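Local atomic coordinates of oligogalacturonate-specific porin KdgM (PDB entry 4FQE), a protein that forms a monomeric outer-membrane porin specific for oligogalacturonides and is required for the full virulence of Dickeya dadantii. Residues 56-68 with 76-88. Residues are numbered along the deposited sequence; the frame is centred on the assembly and turned at random.
Sequences VSNGTEVVASYVY and IEPGFSLESGSSN. With C8E ((hydroxyethyloxy)tri(ethyloxy)octane), chain H; C8E ((hydroxyethyloxy)tri(ethyloxy)octane), chain F.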
loop_
_atom_site.group_PDB
_atom_site.type_symbol
_atom_site.label_atom_id
_atom_site.label_comp_id
_atom_site.label_asym_id
_atom_site.label_seq_id
_atom_site.Cartn_x
_atom_site.Cartn_y
_atom_site.Cartn_z
ATOM N N VAL A 56 -14.222 -11.152 -15.853
ATOM C CA VAL A 56 -12.793 -10.854 -15.749
ATOM C C VAL A 56 -12.535 -9.342 -15.835
ATOM O O VAL A 56 -13.207 -8.634 -16.582
ATOM C CB VAL A 56 -12.005 -11.573 -16.869
ATOM C CG1 VAL A 56 -10.593 -11.017 -17.011
ATOM C CG2 VAL A 56 -11.963 -13.066 -16.598
ATOM N N SER A 57 -11.571 -8.843 -15.069
ATOM C CA SER A 57 -11.128 -7.463 -15.235
ATOM C C SER A 57 -9.618 -7.363 -15.125
ATOM O O SER A 57 -8.931 -8.286 -14.676
ATOM C CB SER A 57 -11.825 -6.531 -14.241
ATOM O OG SER A 57 -11.243 -6.600 -12.951
ATOM N N ASN A 58 -9.096 -6.226 -15.556
ATOM C CA ASN A 58 -7.680 -5.997 -15.500
ATOM C C ASN A 58 -7.430 -4.521 -15.406
ATOM O O ASN A 58 -8.318 -3.710 -15.691
ATOM C CB ASN A 58 -6.973 -6.577 -16.728
ATOM C CG ASN A 58 -7.189 -5.740 -17.969
ATOM O OD1 ASN A 58 -6.620 -4.649 -18.100
ATOM N ND2 ASN A 58 -8.024 -6.223 -18.872
ATOM N N GLY A 59 -6.214 -4.187 -15.032
ATOM C CA GLY A 59 -5.849 -2.792 -14.820
ATOM C C GLY A 59 -4.371 -2.598 -14.616
ATOM O O GLY A 59 -3.636 -3.559 -14.417
ATOM N N THR A 60 -3.932 -1.333 -14.679
ATOM C CA THR A 60 -2.549 -1.015 -14.398
ATOM C C THR A 60 -2.489 0.304 -13.669
ATOM O O THR A 60 -3.240 1.228 -14.020
ATOM C CB THR A 60 -1.689 -0.912 -15.653
ATOM O OG1 THR A 60 -2.542 -0.836 -16.790
ATOM C CG2 THR A 60 -0.791 -2.131 -15.823
ATOM N N GLU A 61 -1.576 0.406 -12.718
ATOM C CA GLU A 61 -1.373 1.681 -12.007
ATOM C C GLU A 61 0.089 2.084 -11.989
ATOM O O GLU A 61 0.969 1.261 -11.829
ATOM C CB GLU A 61 -1.943 1.620 -10.597
ATOM C CG GLU A 61 -1.869 2.942 -9.822
ATOM C CD GLU A 61 -2.539 2.864 -8.467
ATOM O OE1 GLU A 61 -2.280 1.898 -7.737
ATOM O OE2 GLU A 61 -3.347 3.762 -8.117
ATOM N N VAL A 62 0.344 3.378 -12.180
ATOM C CA VAL A 62 1.688 3.904 -12.035
ATOM C C VAL A 62 1.651 5.004 -10.999
ATOM O O VAL A 62 0.679 5.753 -10.909
ATOM C CB VAL A 62 2.273 4.439 -13.367
ATOM C CG1 VAL A 62 1.391 5.541 -13.938
ATOM C CG2 VAL A 62 3.700 4.933 -13.147
ATOM N N VAL A 63 2.708 5.077 -10.197
ATOM C CA VAL A 63 2.812 6.050 -9.100
ATOM C C VAL A 63 4.202 6.649 -9.198
ATOM O O VAL A 63 5.188 5.922 -9.318
ATOM C CB VAL A 63 2.662 5.394 -7.695
ATOM C CG1 VAL A 63 2.673 6.436 -6.547
ATOM C CG2 VAL A 63 1.407 4.526 -7.614
ATOM N N ALA A 64 4.271 7.964 -9.126
ATOM C CA ALA A 64 5.523 8.697 -8.896
ATOM C C ALA A 64 5.399 9.501 -7.604
ATOM O O ALA A 64 4.336 10.005 -7.291
ATOM C CB ALA A 64 5.822 9.622 -10.078
ATOM N N SER A 65 6.474 9.561 -6.818
ATOM C CA SER A 65 6.480 10.282 -5.549
ATOM C C SER A 65 7.874 10.742 -5.166
ATOM O O SER A 65 8.878 10.273 -5.692
ATOM C CB SER A 65 5.923 9.427 -4.393
ATOM O OG SER A 65 6.605 8.175 -4.306
ATOM N N TYR A 66 7.907 11.679 -4.212
ATOM C CA TYR A 66 9.149 12.088 -3.545
ATOM C C TYR A 66 8.931 11.911 -2.030
ATOM O O TYR A 66 7.933 12.383 -1.499
ATOM C CB TYR A 66 9.481 13.561 -3.850
ATOM C CG TYR A 66 10.651 13.804 -4.792
ATOM C CD1 TYR A 66 10.443 14.273 -6.108
ATOM C CD2 TYR A 66 11.967 13.559 -4.389
ATOM C CE1 TYR A 66 11.503 14.491 -6.987
ATOM C CE2 TYR A 66 13.036 13.746 -5.275
ATOM C CZ TYR A 66 12.798 14.232 -6.567
ATOM O OH TYR A 66 13.847 14.445 -7.437
ATOM N N VAL A 67 9.866 11.283 -1.323
ATOM C CA VAL A 67 9.835 11.349 0.124
ATOM C C VAL A 67 10.818 12.422 0.558
ATOM O O VAL A 67 12.003 12.337 0.261
ATOM C CB VAL A 67 10.202 10.030 0.824
ATOM C CG1 VAL A 67 10.154 10.245 2.336
ATOM C CG2 VAL A 67 9.242 8.889 0.451
ATOM N N TYR A 68 10.304 13.427 1.249
ATOM C CA TYR A 68 11.116 14.544 1.764
ATOM C C TYR A 68 11.284 14.361 3.271
ATOM O O TYR A 68 10.307 14.459 4.016
ATOM C CB TYR A 68 10.410 15.870 1.458
ATOM C CG TYR A 68 10.276 16.178 -0.054
ATOM C CD1 TYR A 68 11.405 16.473 -0.835
ATOM C CD2 TYR A 68 9.025 16.186 -0.693
ATOM C CE1 TYR A 68 11.295 16.757 -2.189
ATOM C CE2 TYR A 68 8.907 16.472 -2.071
ATOM C CZ TYR A 68 10.039 16.765 -2.802
ATOM O OH TYR A 68 9.948 17.055 -4.147
ATOM N N ILE A 76 7.495 13.792 4.794
ATOM C CA ILE A 76 6.282 14.002 4.025
ATOM C C ILE A 76 6.525 13.551 2.588
ATOM O O ILE A 76 7.615 13.786 2.036
ATOM C CB ILE A 76 5.829 15.465 4.049
ATOM C CG1 ILE A 76 6.951 16.378 3.559
ATOM C CG2 ILE A 76 5.393 15.841 5.454
ATOM C CD1 ILE A 76 6.511 17.800 3.385
ATOM N N GLU A 77 5.512 12.880 2.013
ATOM C CA GLU A 77 5.572 12.245 0.681
ATOM C C GLU A 77 4.379 12.645 -0.189
ATOM O O GLU A 77 3.305 12.086 -0.039
ATOM C CB GLU A 77 5.605 10.714 0.817
ATOM C CG GLU A 77 5.592 9.951 -0.521
ATOM C CD GLU A 77 5.433 8.444 -0.343
ATOM O OE1 GLU A 77 5.353 7.733 -1.354
ATOM O OE2 GLU A 77 5.372 7.949 0.795
ATOM N N PRO A 78 4.554 13.629 -1.097
ATOM C CA PRO A 78 3.499 13.909 -2.059
ATOM C C PRO A 78 3.611 12.896 -3.176
ATOM O O PRO A 78 4.711 12.447 -3.476
ATOM C CB PRO A 78 3.823 15.313 -2.558
ATOM C CG PRO A 78 5.269 15.506 -2.286
ATOM C CD PRO A 78 5.570 14.693 -1.070
ATOM N N GLY A 79 2.496 12.507 -3.762
ATOM C CA GLY A 79 2.546 11.467 -4.766
ATOM C C GLY A 79 1.482 11.708 -5.782
ATOM O O GLY A 79 0.508 12.377 -5.512
ATOM N N PHE A 80 1.704 11.115 -6.940
ATOM C CA PHE A 80 0.869 11.232 -8.127
ATOM C C PHE A 80 0.613 9.811 -8.600
ATOM O O PHE A 80 1.555 9.064 -8.763
ATOM C CB PHE A 80 1.657 11.974 -9.206
ATOM C CG PHE A 80 0.949 12.062 -10.517
ATOM C CD1 PHE A 80 0.029 13.059 -10.757
ATOM C CD2 PHE A 80 1.196 11.132 -11.515
ATOM C CE1 PHE A 80 -0.622 13.127 -11.977
ATOM C CE2 PHE A 80 0.539 11.194 -12.736
ATOM C CZ PHE A 80 -0.383 12.195 -12.946
ATOM N N SER A 81 -0.639 9.459 -8.875
ATOM C CA SER A 81 -0.947 8.135 -9.441
ATOM C C SER A 81 -2.110 8.184 -10.422
ATOM O O SER A 81 -3.026 8.993 -10.294
ATOM C CB SER A 81 -1.213 7.098 -8.375
ATOM O OG SER A 81 -2.247 7.454 -7.486
ATOM N N LEU A 82 -2.022 7.347 -11.433
ATOM C CA LEU A 82 -3.074 7.219 -12.442
ATOM C C LEU A 82 -3.296 5.738 -12.547
ATOM O O LEU A 82 -2.332 5.006 -12.656
ATOM C CB LEU A 82 -2.603 7.712 -13.783
ATOM C CG LEU A 82 -2.350 9.202 -13.930
ATOM C CD1 LEU A 82 -1.886 9.417 -15.385
ATOM C CD2 LEU A 82 -3.619 9.976 -13.601
ATOM N N GLU A 83 -4.548 5.307 -12.506
ATOM C CA GLU A 83 -4.856 3.923 -12.844
ATOM C C GLU A 83 -5.763 3.842 -14.064
ATOM O O GLU A 83 -6.635 4.672 -14.229
ATOM C CB GLU A 83 -5.485 3.200 -11.663
ATOM C CG GLU A 83 -6.127 1.866 -12.082
ATOM C CD GLU A 83 -6.235 0.844 -10.973
ATOM O OE1 GLU A 83 -5.956 1.169 -9.816
ATOM O OE2 GLU A 83 -6.569 -0.312 -11.285
ATOM N N SER A 84 -5.541 2.815 -14.894
ATOM C CA SER A 84 -6.301 2.556 -16.131
ATOM C C SER A 84 -6.794 1.106 -16.114
ATOM O O SER A 84 -5.974 0.187 -16.034
ATOM C CB SER A 84 -5.396 2.713 -17.339
ATOM O OG SER A 84 -5.088 4.056 -17.624
ATOM N N GLY A 85 -8.110 0.898 -16.209
ATOM C CA GLY A 85 -8.656 -0.451 -16.127
ATOM C C GLY A 85 -9.931 -0.690 -16.891
ATOM O O GLY A 85 -10.404 0.171 -17.635
ATOM N N SER A 86 -10.454 -1.903 -16.702
ATOM C CA SER A 86 -11.801 -2.281 -17.112
ATOM C C SER A 86 -12.831 -1.477 -16.301
ATOM O O SER A 86 -13.778 -0.942 -16.866
ATOM C CB SER A 86 -12.030 -3.789 -16.874
ATOM O OG SER A 86 -11.004 -4.578 -17.455
ATOM N N SER A 87 -12.625 -1.383 -14.985
ATOM C CA SER A 87 -13.631 -0.818 -14.066
ATOM C C SER A 87 -13.171 0.363 -13.186
ATOM O O SER A 87 -13.968 1.269 -12.912
ATOM C CB SER A 87 -14.168 -1.930 -13.164
ATOM O OG SER A 87 -13.106 -2.574 -12.482
ATOM N N ASN A 88 -11.918 0.344 -12.720
ATOM C CA ASN A 88 -11.361 1.449 -11.942
ATOM C C ASN A 88 -10.493 2.312 -12.847
ATOM O O ASN A 88 -9.626 1.799 -13.567
ATOM C CB ASN A 88 -10.544 0.929 -10.760
ATOM C CG ASN A 88 -11.406 0.254 -9.700
ATOM O OD1 ASN A 88 -12.575 -0.060 -9.935
ATOM N ND2 ASN A 88 -10.829 0.030 -8.524
HETATM C C1 C8E H . -3.711 14.993 -2.060
HETATM C C2 C8E H . -3.535 16.351 -2.690
HETATM C C3 C8E H . -2.284 16.999 -2.117
HETATM C C4 C8E H . -1.034 16.192 -2.443
HETATM C C5 C8E H . -0.133 16.898 -3.436
HETATM C C6 C8E H . -0.623 16.632 -4.851
HETATM C C7 C8E H . 0.241 15.612 -5.576
HETATM C C8 C8E H . -0.069 15.593 -7.072
HETATM O O9 C8E H . 0.804 16.488 -7.766
HETATM C C10 C8E H . 0.545 16.567 -9.173
HETATM C C11 C8E H . 1.868 16.711 -9.926
HETATM O O12 C8E H . 2.295 15.471 -10.490
HETATM C C13 C8E H . 3.702 15.378 -10.740
HETATM C C14 C8E H . 4.432 14.838 -9.507
HETATM O O15 C8E H . 5.307 13.743 -9.815
HETATM C C16 C8E H . 6.572 13.754 -9.129
HETATM C C17 C8E H . 6.484 13.225 -7.702
HETATM O O18 C8E H . 6.285 14.309 -6.785
HETATM C C19 C8E H . 4.982 14.349 -6.208
HETATM C C20 C8E H . 4.389 15.746 -6.315
HETATM O O21 C8E H . 3.048 15.693 -6.813
HETATM C C1 C8E F . 6.469 11.524 -13.060
HETATM C C2 C8E F . 5.026 11.677 -13.507
HETATM C C3 C8E F . 4.219 10.368 -13.599
HETATM C C4 C8E F . 5.012 9.181 -14.119
HETATM C C5 C8E F . 4.191 8.266 -15.023
HETATM C C6 C8E F . 5.123 7.312 -15.772
HETATM C C7 C8E F . 4.387 6.377 -16.747
HETATM C C8 C8E F . 4.392 6.893 -18.191
HETATM O O9 C8E F . 4.129 5.836 -19.118
HETATM C C10 C8E F . 3.172 6.122 -20.147
HETATM C C11 C8E F . 3.371 5.148 -21.305
HETATM O O12 C8E F . 2.297 4.200 -21.377
HETATM C C13 C8E F . 2.720 2.830 -21.471
HETATM C C14 C8E F . 1.577 1.914 -21.925
HETATM O O15 C8E F . 0.293 2.438 -21.535
HETATM C C16 C8E F . -0.530 1.546 -20.773
HETATM C C17 C8E F . -1.479 2.341 -19.873
HETATM O O18 C8E F . -0.756 2.837 -18.737
HETATM C C19 C8E F . -1.321 2.544 -17.454
HETATM C C20 C8E F . -1.488 3.817 -16.626
HETATM O O21 C8E F . -1.439 4.983 -17.456
HETATM O O HOH W 1 -4.529 5.849 -9.071
#
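Pro78 meets the Tyr68 ring at its edge and in its plane, CG lying 3.8 Å from Tyr68 CE2, while the Tyr66 ring has O18 of the chain H detergent at its edge. Two detergents approach the Phe80 ring obliquely from the same side of its plane, O12 of chain H near CD1 and C3 of chain F near CD2; with its CG anti to the backbone N (chi1 175°), Phe80 reaches both. The two strands form an antiparallel hairpin in the wall of the 12-stranded porin barrel, their axes 4.6 Å apart and 162° from parallel. Paired backbone bonds fix the register at Thr60–Ser84, Val62–Leu82, Ala64–Phe80 and Tyr68–Ile76. Between the last two, Pro78 has no N-H to give, and the remaining bond, Tyr66 N to Pro78 O, is weak at 3.4 Å. Side chains alternate: Thr60, Val62, Ala64 and Phe80 touch detergent, evidence for the membrane face, whereas Glu61, Ser65, Ser81 and Glu83 point to the other side, the barrel interior. There Glu61 and Glu83 cross at about a right angle, carboxylate planes 58° apart, with OE2 of Glu61 4.1 Å from OE1 of Glu83. Salt bridges to Arg92 and Lys38, respectively, probably offset the like charges. Further along, Glu77 is extended past Val67 CG2 and is gripped by Arg26, Arg96 and Tyr94. Gly59 faces Gly85 at a CA–CA distance of 3.9 Å. Finally, one water donates to both Glu61 OE2 (2.6 Å) and Ser81 OG, which also hydrogen-bonds to Arg92 O, linking the strands from the inside.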